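Beta-galactosidase (Bacillus circulans, PDB 4MAD) probably hydrolyses terminal non-reducing beta-D-galactose residues from beta-D-galactosides, as a glycoside hydrolase of family 35 built on a (beta/alpha)8 barrel. Local coordinates at residues 356-367 / 513-524; 554-562 / 587-595. One frame throughout, in Å; residues are numbered along the deposited sequence.

Contact 1 of 2, residues 356-367 / 513-524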
loop_
_atom_site.group_PDB
_atom_site.type_symbol
_atom_site.label_atom_id
_atom_site.label_comp_id
_atom_site.label_asym_id
_atom_site.label_seq_id
_atom_site.Cartn_x
_atom_site.Cartn_y
_atom_site.Cartn_z
ATOM N N PHE A 356 -18.936 15.231 12.460
ATOM C CA PHE A 356 -20.282 14.747 12.406
ATOM C C PHE A 356 -20.776 14.169 13.719
ATOM O O PHE A 356 -21.873 13.755 13.803
ATOM C CB PHE A 356 -20.472 13.761 11.276
ATOM C CG PHE A 356 -20.459 14.376 9.907
ATOM C CD1 PHE A 356 -21.604 14.899 9.356
ATOM C CD2 PHE A 356 -19.354 14.346 9.140
ATOM C CE1 PHE A 356 -21.589 15.398 8.130
ATOM C CE2 PHE A 356 -19.348 14.855 7.900
ATOM C CZ PHE A 356 -20.456 15.376 7.389
ATOM N N GLY A 357 -19.924 14.137 14.723
ATOM C CA GLY A 357 -20.316 13.803 16.045
ATOM C C GLY A 357 -20.431 12.322 16.301
ATOM O O GLY A 357 -19.992 11.544 15.519
ATOM N N LYS A 358 -21.042 11.962 17.408
ATOM C CA LYS A 358 -21.136 10.579 17.765
ATOM C C LYS A 358 -22.146 9.754 16.992
ATOM O O LYS A 358 -23.238 10.142 16.822
ATOM C CB LYS A 358 -21.393 10.427 19.239
ATOM C CG LYS A 358 -22.084 9.189 19.546
ATOM C CD LYS A 358 -21.904 8.754 20.954
ATOM C CE LYS A 358 -21.215 9.758 21.841
ATOM N NZ LYS A 358 -21.613 9.525 23.241
ATOM N N VAL A 359 -21.732 8.566 16.577
ATOM C CA VAL A 359 -22.611 7.523 16.036
ATOM C C VAL A 359 -22.684 6.307 16.957
ATOM O O VAL A 359 -21.692 5.677 17.231
ATOM C CB VAL A 359 -22.140 7.014 14.684
ATOM C CG1 VAL A 359 -22.934 5.866 14.220
ATOM C CG2 VAL A 359 -22.106 8.063 13.702
ATOM N N LYS A 360 -23.876 5.999 17.448
ATOM C CA LYS A 360 -24.062 4.864 18.329
ATOM C C LYS A 360 -24.219 3.556 17.581
ATOM O O LYS A 360 -24.860 3.496 16.571
ATOM C CB LYS A 360 -25.262 5.068 19.236
ATOM C CG LYS A 360 -25.264 6.371 19.925
ATOM C CD LYS A 360 -26.327 6.463 20.963
ATOM C CE LYS A 360 -27.109 7.707 20.809
ATOM N NZ LYS A 360 -26.169 8.741 20.453
ATOM N N PHE A 361 -23.666 2.509 18.134
ATOM C CA PHE A 361 -23.823 1.255 17.476
ATOM C C PHE A 361 -24.965 0.534 18.174
ATOM O O PHE A 361 -24.823 0.112 19.252
ATOM C CB PHE A 361 -22.539 0.442 17.521
ATOM C CG PHE A 361 -21.425 1.012 16.694
ATOM C CD1 PHE A 361 -21.591 1.329 15.394
ATOM C CD2 PHE A 361 -20.223 1.227 17.237
ATOM C CE1 PHE A 361 -20.589 1.855 14.691
ATOM C CE2 PHE A 361 -19.228 1.736 16.522
ATOM C CZ PHE A 361 -19.406 2.048 15.266
ATOM N N THR A 362 -26.102 0.423 17.495
ATOM C CA THR A 362 -27.277 -0.223 18.069
ATOM C C THR A 362 -27.375 -1.691 17.663
ATOM O O THR A 362 -28.069 -2.476 18.307
ATOM C CB THR A 362 -28.575 0.500 17.660
ATOM O OG1 THR A 362 -28.782 0.352 16.250
ATOM C CG2 THR A 362 -28.491 1.979 18.004
ATOM N N GLU A 363 -26.679 -2.054 16.591
ATOM C CA GLU A 363 -26.702 -3.425 16.095
ATOM C C GLU A 363 -25.316 -4.062 16.148
ATOM O O GLU A 363 -24.304 -3.383 15.980
ATOM C CB GLU A 363 -27.244 -3.468 14.664
ATOM C CG GLU A 363 -28.441 -2.562 14.427
ATOM C CD GLU A 363 -29.207 -2.924 13.170
ATOM O OE1 GLU A 363 -30.066 -3.829 13.237
ATOM O OE2 GLU A 363 -28.951 -2.306 12.116
ATOM N N HIS A 364 -25.281 -5.370 16.384
ATOM C CA HIS A 364 -24.046 -6.088 16.448
ATOM C C HIS A 364 -24.140 -7.542 15.891
ATOM O O HIS A 364 -25.151 -8.174 15.927
ATOM C CB HIS A 364 -23.576 -6.177 17.875
ATOM C CG HIS A 364 -23.864 -4.978 18.710
ATOM N ND1 HIS A 364 -22.987 -3.935 18.821
ATOM C CD2 HIS A 364 -24.873 -4.708 19.559
ATOM C CE1 HIS A 364 -23.470 -3.045 19.655
ATOM N NE2 HIS A 364 -24.622 -3.483 20.109
ATOM N N ALA A 365 -23.045 -8.037 15.364
ATOM C CA ALA A 365 -22.989 -9.413 14.943
ATOM C C ALA A 365 -21.620 -10.007 15.162
ATOM O O ALA A 365 -20.662 -9.462 14.745
ATOM C CB ALA A 365 -23.373 -9.536 13.552
ATOM N N GLY A 366 -21.584 -11.149 15.830
ATOM C CA GLY A 366 -20.373 -11.909 16.017
ATOM C C GLY A 366 -19.860 -12.533 14.750
ATOM O O GLY A 366 -20.573 -13.180 14.053
ATOM N N LEU A 367 -18.584 -12.359 14.496
ATOM C CA LEU A 367 -17.984 -12.841 13.290
ATOM C C LEU A 367 -18.101 -14.376 13.182
ATOM O O LEU A 367 -18.503 -14.876 12.211
ATOM C CB LEU A 367 -16.523 -12.456 13.285
ATOM C CG LEU A 367 -15.715 -12.814 12.074
ATOM C CD1 LEU A 367 -14.477 -11.987 11.948
ATOM C CD2 LEU A 367 -15.332 -14.162 12.104
ATOM N N PRO A 513 -14.359 -11.212 17.730
ATOM C CA PRO A 513 -14.615 -10.145 16.780
ATOM C C PRO A 513 -16.099 -9.973 16.560
ATOM O O PRO A 513 -16.768 -10.922 16.357
ATOM C CB PRO A 513 -13.894 -10.621 15.511
ATOM C CG PRO A 513 -12.940 -11.540 15.965
ATOM C CD PRO A 513 -13.572 -12.251 17.072
ATOM N N TYR A 514 -16.547 -8.736 16.560
ATOM C CA TYR A 514 -17.907 -8.412 16.239
ATOM C C TYR A 514 -17.985 -7.276 15.251
ATOM O O TYR A 514 -17.222 -6.382 15.319
ATOM C CB TYR A 514 -18.670 -8.010 17.470
ATOM C CG TYR A 514 -19.226 -9.118 18.270
ATOM C CD1 TYR A 514 -20.565 -9.443 18.219
ATOM C CD2 TYR A 514 -18.424 -9.845 19.101
ATOM C CE1 TYR A 514 -21.062 -10.444 18.979
ATOM C CE2 TYR A 514 -18.911 -10.842 19.841
ATOM C CZ TYR A 514 -20.216 -11.143 19.797
ATOM O OH TYR A 514 -20.678 -12.171 20.541
ATOM N N PHE A 515 -18.942 -7.353 14.351
ATOM C CA PHE A 515 -19.356 -6.257 13.541
ATOM C C PHE A 515 -20.331 -5.355 14.324
ATOM O O PHE A 515 -21.224 -5.831 14.943
ATOM C CB PHE A 515 -20.024 -6.747 12.281
ATOM C CG PHE A 515 -19.119 -7.534 11.376
ATOM C CD1 PHE A 515 -18.340 -6.926 10.454
ATOM C CD2 PHE A 515 -19.063 -8.900 11.456
ATOM C CE1 PHE A 515 -17.552 -7.627 9.646
ATOM C CE2 PHE A 515 -18.280 -9.586 10.640
ATOM C CZ PHE A 515 -17.517 -8.956 9.742
ATOM N N HIS A 516 -20.151 -4.079 14.274
ATOM C CA HIS A 516 -20.996 -3.193 14.986
ATOM C C HIS A 516 -21.589 -2.272 13.942
ATOM O O HIS A 516 -20.872 -1.764 13.157
ATOM C CB HIS A 516 -20.160 -2.385 15.904
ATOM C CG HIS A 516 -19.547 -3.166 17.003
ATOM N ND1 HIS A 516 -20.267 -3.650 18.050
ATOM C CD2 HIS A 516 -18.277 -3.547 17.221
ATOM C CE1 HIS A 516 -19.466 -4.282 18.878
ATOM N NE2 HIS A 516 -18.254 -4.248 18.389
ATOM N N LYS A 517 -22.889 -2.055 13.947
ATOM C CA LYS A 517 -23.518 -1.267 12.907
ATOM C C LYS A 517 -24.249 -0.052 13.410
ATOM O O LYS A 517 -24.956 -0.132 14.327
ATOM C CB LYS A 517 -24.472 -2.084 12.086
ATOM C CG LYS A 517 -25.027 -1.333 10.947
ATOM C CD LYS A 517 -26.132 -2.045 10.341
ATOM C CE LYS A 517 -25.983 -2.062 8.913
ATOM N NZ LYS A 517 -26.928 -1.133 8.328
ATOM N N GLY A 518 -24.000 1.064 12.747
ATOM C CA GLY A 518 -24.550 2.335 13.115
ATOM C C GLY A 518 -24.923 3.187 11.911
ATOM O O GLY A 518 -24.511 2.920 10.846
ATOM N N ILE A 519 -25.697 4.226 12.141
ATOM C CA ILE A 519 -26.116 5.123 11.092
ATOM C C ILE A 519 -25.622 6.556 11.340
ATOM O O ILE A 519 -25.803 7.065 12.386
ATOM C CB ILE A 519 -27.639 5.142 10.994
ATOM C CG1 ILE A 519 -28.167 3.737 10.786
ATOM C CG2 ILE A 519 -28.087 5.943 9.873
ATOM C CD1 ILE A 519 -28.042 3.320 9.438
ATOM N N LEU A 520 -25.010 7.169 10.341
ATOM C CA LEU A 520 -24.580 8.536 10.400
ATOM C C LEU A 520 -25.504 9.308 9.502
ATOM O O LEU A 520 -25.663 8.974 8.394
ATOM C CB LEU A 520 -23.195 8.672 9.868
ATOM C CG LEU A 520 -22.623 10.077 9.736
ATOM C CD1 LEU A 520 -22.633 10.721 10.996
ATOM C CD2 LEU A 520 -21.281 10.109 9.149
ATOM N N THR A 521 -26.087 10.359 10.055
ATOM C CA THR A 521 -26.939 11.226 9.291
ATOM C C THR A 521 -26.179 12.479 8.932
ATOM O O THR A 521 -25.637 13.111 9.769
ATOM C CB THR A 521 -28.193 11.609 10.066
ATOM O OG1 THR A 521 -28.923 10.446 10.397
ATOM C CG2 THR A 521 -29.048 12.410 9.197
ATOM N N VAL A 522 -26.175 12.779 7.650
ATOM C CA VAL A 522 -25.344 13.774 7.060
ATOM C C VAL A 522 -26.221 14.762 6.298
ATOM O O VAL A 522 -26.969 14.356 5.460
ATOM C CB VAL A 522 -24.396 13.084 6.100
ATOM C CG1 VAL A 522 -23.873 13.979 5.073
ATOM C CG2 VAL A 522 -23.320 12.349 6.868
ATOM N N ASP A 523 -26.114 16.028 6.670
ATOM C CA ASP A 523 -26.747 17.086 5.957
ATOM C C ASP A 523 -26.161 17.345 4.581
ATOM O O ASP A 523 -26.852 17.433 3.617
ATOM C CB ASP A 523 -26.772 18.379 6.806
ATOM C CG ASP A 523 -25.512 18.568 7.726
ATOM O OD1 ASP A 523 -24.425 18.096 7.402
ATOM O OD2 ASP A 523 -25.638 19.232 8.768
ATOM N N LYS A 524 -24.847 17.477 4.531
ATOM C CA LYS A 524 -24.113 17.583 3.294
ATOM C C LYS A 524 -22.784 16.847 3.429
ATOM O O LYS A 524 -22.110 17.056 4.365
ATOM C CB LYS A 524 -23.812 19.031 3.055
ATOM C CG LYS A 524 -23.060 19.315 1.822
ATOM C CD LYS A 524 -22.658 20.727 1.856
ATOM C CE LYS A 524 -22.137 21.173 0.558
ATOM N NZ LYS A 524 -21.815 22.564 0.679
HETATM O O HOH W 1 -26.813 4.533 14.799
#
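The later part of strand 357-366 runs antiparallel to strand 514-522 in the sheet of a galactose-binding-type domain, paired from Glu363 with Lys517 to Gly366 with Tyr514. Lys517 N reaches Glu363 O at 2.8 Å on a nearly straight N-H line, the return bond being weak, and Ala365 and Phe515 exchange two backbone bonds. On the face carrying the histidines, His364 ND1 and His516 ND1 lie 2.8 Å apart in a hydrogen bond whose donor could be either ring. The rings meet rim to rim with planes at 86°, and His516 NE2 is hydrogen-bonded to His581 ND1. Phe361 turns its CG away from its own carbonyl carbon (chi1 -69°), which lays one ring face over His516 CB, a CH-pi contact of 3.9 Å to the ring centroid. The Tyr514 ring covers Gly366, taking Gly366 CA over its face at 3.6 Å from the centroid, and meets His581 edge-to-face. A serine in place of Tyr514 would probably leave Gly366 CA without this aromatic cover and open a gap beside His581. On the other face, Glu363 and Lys517 lie side by side, the carboxylate against the lysine's CD; their charged atoms stay beyond salt-bridge range, and Lys517 NZ makes a long, weak ion pair with Glu572. Towards Phe356 the strands part: a water bridges Lys360 O and Ile519 N, and Val359 CG2 and Phe356 CB both rest on Leu520 CD1, the former at 3.8 Å. Phe356 CE1 packs obliquely on Val522 CG2 at 3.7 Å. Gly518 CA lies against Val359 CG1, where any side chain would clash. Strand 357-366 is flanked on its other edge by strand 584-588, with a classic beta bulge where Phe356 and Gly357 face Phe587, while strand 569-577 borders strand 514-522.

Contact 2 of 2, residues 554-562 / 587-595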
loop_
_atom_site.group_PDB
_atom_site.type_symbol
_atom_site.label_atom_id
_atom_site.label_comp_id
_atom_site.label_asym_id
_atom_site.label_seq_id
_atom_site.Cartn_x
_atom_site.Cartn_y
_atom_site.Cartn_z
ATOM N N GLY A 554 -1.259 2.906 17.832
ATOM C CA GLY A 554 -0.852 4.090 17.127
ATOM C C GLY A 554 0.241 3.938 16.109
ATOM O O GLY A 554 0.560 2.889 15.740
ATOM N N PRO A 555 0.842 5.021 15.673
ATOM C CA PRO A 555 0.527 6.387 16.055
ATOM C C PRO A 555 -0.751 6.972 15.496
ATOM O O PRO A 555 -1.162 7.978 15.983
ATOM C CB PRO A 555 1.697 7.172 15.471
ATOM C CG PRO A 555 2.171 6.379 14.365
ATOM C CD PRO A 555 1.737 4.991 14.524
ATOM N N GLN A 556 -1.265 6.402 14.436
ATOM C CA GLN A 556 -2.510 6.832 13.854
ATOM C C GLN A 556 -3.684 6.434 14.750
ATOM O O GLN A 556 -3.755 5.330 15.142
ATOM C CB GLN A 556 -2.681 6.229 12.467
ATOM C CG GLN A 556 -4.045 6.404 11.846
ATOM C CD GLN A 556 -4.099 5.974 10.424
ATOM O OE1 GLN A 556 -3.243 5.297 9.983
ATOM N NE2 GLN A 556 -5.103 6.381 9.705
ATOM N N GLN A 557 -4.564 7.390 15.055
ATOM C CA GLN A 557 -5.761 7.073 15.806
ATOM C C GLN A 557 -7.077 7.451 15.141
ATOM O O GLN A 557 -8.074 7.306 15.724
ATOM C CB GLN A 557 -5.696 7.671 17.183
ATOM C CG GLN A 557 -4.470 7.329 17.884
ATOM C CD GLN A 557 -4.543 6.041 18.609
ATOM O OE1 GLN A 557 -5.544 5.464 18.710
ATOM N NE2 GLN A 557 -3.428 5.622 19.157
ATOM N N THR A 558 -7.029 7.949 13.919
ATOM C CA THR A 558 -8.216 8.311 13.150
ATOM C C THR A 558 -8.123 7.721 11.776
ATOM O O THR A 558 -7.052 7.500 11.320
ATOM C CB THR A 558 -8.360 9.802 12.941
ATOM O OG1 THR A 558 -7.145 10.344 12.455
ATOM C CG2 THR A 558 -8.732 10.493 14.183
ATOM N N LEU A 559 -9.261 7.476 11.163
ATOM C CA LEU A 559 -9.343 7.051 9.798
ATOM C C LEU A 559 -10.009 8.148 8.970
ATOM O O LEU A 559 -11.038 8.535 9.289
ATOM C CB LEU A 559 -10.145 5.749 9.621
ATOM C CG LEU A 559 -9.509 4.417 9.979
ATOM C CD1 LEU A 559 -10.442 3.211 9.934
ATOM C CD2 LEU A 559 -8.273 4.180 9.241
ATOM N N TYR A 560 -9.377 8.530 7.885
ATOM C CA TYR A 560 -9.897 9.504 6.959
ATOM C C TYR A 560 -11.033 8.932 6.175
ATOM O O TYR A 560 -10.942 7.896 5.641
ATOM C CB TYR A 560 -8.779 10.012 6.062
ATOM C CG TYR A 560 -9.092 10.756 4.790
ATOM C CD1 TYR A 560 -9.837 11.888 4.780
ATOM C CD2 TYR A 560 -8.575 10.334 3.621
ATOM C CE1 TYR A 560 -10.074 12.534 3.653
ATOM C CE2 TYR A 560 -8.817 10.959 2.481
ATOM C CZ TYR A 560 -9.567 12.082 2.500
ATOM O OH TYR A 560 -9.797 12.700 1.346
ATOM N N VAL A 561 -12.095 9.704 6.134
ATOM C CA VAL A 561 -13.237 9.444 5.332
ATOM C C VAL A 561 -13.399 10.498 4.233
ATOM O O VAL A 561 -13.845 11.550 4.487
ATOM C CB VAL A 561 -14.488 9.492 6.192
ATOM C CG1 VAL A 561 -15.679 9.104 5.407
ATOM C CG2 VAL A 561 -14.350 8.693 7.413
ATOM N N PRO A 562 -13.070 10.174 3.016
ATOM C CA PRO A 562 -13.296 11.083 1.918
ATOM C C PRO A 562 -14.784 11.361 1.708
ATOM O O PRO A 562 -15.565 10.480 1.783
ATOM C CB PRO A 562 -12.750 10.314 0.716
ATOM C CG PRO A 562 -11.880 9.350 1.255
ATOM C CD PRO A 562 -12.400 8.968 2.559
ATOM N N PHE A 587 -17.091 11.262 14.874
ATOM C CA PHE A 587 -16.499 11.731 13.669
ATOM C C PHE A 587 -15.959 13.142 13.987
ATOM O O PHE A 587 -16.650 13.927 14.510
ATOM C CB PHE A 587 -17.518 11.771 12.541
ATOM C CG PHE A 587 -17.869 10.426 11.997
ATOM C CD1 PHE A 587 -17.479 10.031 10.764
ATOM C CD2 PHE A 587 -18.576 9.574 12.751
ATOM C CE1 PHE A 587 -17.773 8.796 10.312
ATOM C CE2 PHE A 587 -18.880 8.334 12.300
ATOM C CZ PHE A 587 -18.485 7.962 11.075
ATOM N N VAL A 588 -14.717 13.408 13.653
ATOM C CA VAL A 588 -14.064 14.660 13.970
ATOM C C VAL A 588 -13.505 15.348 12.706
ATOM O O VAL A 588 -13.501 14.761 11.670
ATOM C CB VAL A 588 -12.963 14.443 14.999
ATOM C CG1 VAL A 588 -13.519 13.830 16.181
ATOM C CG2 VAL A 588 -11.921 13.568 14.454
ATOM N N ASP A 589 -13.072 16.606 12.822
ATOM C CA ASP A 589 -12.662 17.386 11.679
ATOM C C ASP A 589 -11.169 17.545 11.478
ATOM O O ASP A 589 -10.731 18.192 10.602
ATOM C CB ASP A 589 -13.374 18.728 11.640
ATOM C CG ASP A 589 -12.783 19.720 12.532
ATOM O OD1 ASP A 589 -12.039 19.376 13.412
ATOM O OD2 ASP A 589 -13.077 20.883 12.358
ATOM N N THR A 590 -10.413 16.876 12.317
ATOM C CA THR A 590 -8.997 16.830 12.125
ATOM C C THR A 590 -8.434 15.512 12.544
ATOM O O THR A 590 -8.918 14.950 13.447
ATOM C CB THR A 590 -8.336 17.929 12.891
ATOM O OG1 THR A 590 -7.004 18.104 12.408
ATOM C CG2 THR A 590 -8.306 17.584 14.281
ATOM N N PRO A 591 -7.394 15.073 11.882
ATOM C CA PRO A 591 -6.863 13.758 12.178
ATOM C C PRO A 591 -5.934 13.711 13.373
ATOM O O PRO A 591 -5.410 14.690 13.778
ATOM C CB PRO A 591 -6.065 13.433 10.941
ATOM C CG PRO A 591 -5.566 14.720 10.488
ATOM C CD PRO A 591 -6.545 15.759 10.923
ATOM N N VAL A 592 -5.723 12.496 13.863
ATOM C CA VAL A 592 -4.691 12.199 14.838
ATOM C C VAL A 592 -3.754 11.176 14.203
ATOM O O VAL A 592 -4.063 10.042 14.120
ATOM C CB VAL A 592 -5.235 11.666 16.110
ATOM C CG1 VAL A 592 -4.146 11.310 17.029
ATOM C CG2 VAL A 592 -6.093 12.686 16.744
ATOM N N LEU A 593 -2.621 11.632 13.732
ATOM C CA LEU A 593 -1.676 10.762 13.055
ATOM C C LEU A 593 -0.483 10.554 13.933
ATOM O O LEU A 593 0.405 9.877 13.583
ATOM C CB LEU A 593 -1.230 11.386 11.764
ATOM C CG LEU A 593 -2.316 11.711 10.777
ATOM C CD1 LEU A 593 -1.780 12.299 9.542
ATOM C CD2 LEU A 593 -3.069 10.509 10.486
ATOM N N GLY A 594 -0.468 11.205 15.065
ATOM C CA GLY A 594 0.734 11.285 15.827
ATOM C C GLY A 594 0.637 11.127 17.310
ATOM O O GLY A 594 1.297 11.751 18.064
ATOM N N ALA A 595 -0.198 10.249 17.743
ATOM C CA ALA A 595 -0.165 10.065 19.134
ATOM C C ALA A 595 1.069 9.200 19.524
ATOM O O ALA A 595 0.939 8.075 19.928
ATOM C CB ALA A 595 -1.417 9.519 19.594
#
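Thr558 points its side chain at the turn of chain holding Pro591 and Val592, and its two branches do different work. With chi1 at 50°, OG1 sits between the backbone N and the carbonyl carbon, where it accepts the amide of Val592: Val592 N to Thr558 OG1 is 2.9 Å, a nearly straight bond. The same oxygen lies 3.4 Å from Pro591 CA. The methyl CG2 meets Val592 CB at 4.2 Å, the two side chains crossing at about a right angle. Gln557 packs on another side of Val592, its CB and CG crossing Val592 CG1 obliquely, CB at 4.0 Å. The Gln557 chain turns about its CB-CG bond (chi2 -86°), and its NE2 ends on Glu552 O, so only the aliphatic part of the side chain serves this contact. Its CG also touches Ala595 CB. Between these side chains two backbone bonds tie the loops together: Gln557 N donates to Val592 O almost in line, at 177°, and Ala595 N meets Pro555 O at 3.0 Å, in the carbonyl plane and on a lone pair. Pro555, which follows a cis peptide bond, brings its ring CB to 3.5 Å from Leu593 O. Gln556 extends fully and uses NE2 to hold Thr558 O within its own segment, while its OE1 takes the amide of Ser312. At the far end Val561 CG2 only just reaches Phe587 CE1. This is a C-terminal tail laid along the approach to an edge strand: after strand 584-588 the chain curls round through Pro591 and runs back, in the opposite sense, beside 555-558, the lead-in to strand 558-561, which is the outermost strand on that side of the antiparallel sheet.

Both contacts reach the same eight-stranded antiparallel sheet, whose strands 357-366 and 584-588 are neighbours, and Phe587 joins them: its amide probably bonds to Gly357 O, and its ring packs on Val359 and Leu520. Contact 1 lies well inside the strand order and buries about 950 Å²; contact 2 joins the edge strand's lead-in to the last modelled residues and buries less than half of that. Each is partly buried. The chemistry follows the place: paired strands, aromatic faces and two linked histidines in 356-367 with 513-524, against three irregular hydrogen bonds, one accepted by a threonine hydroxyl, and mostly aliphatic touches in 554-562 with 587-595.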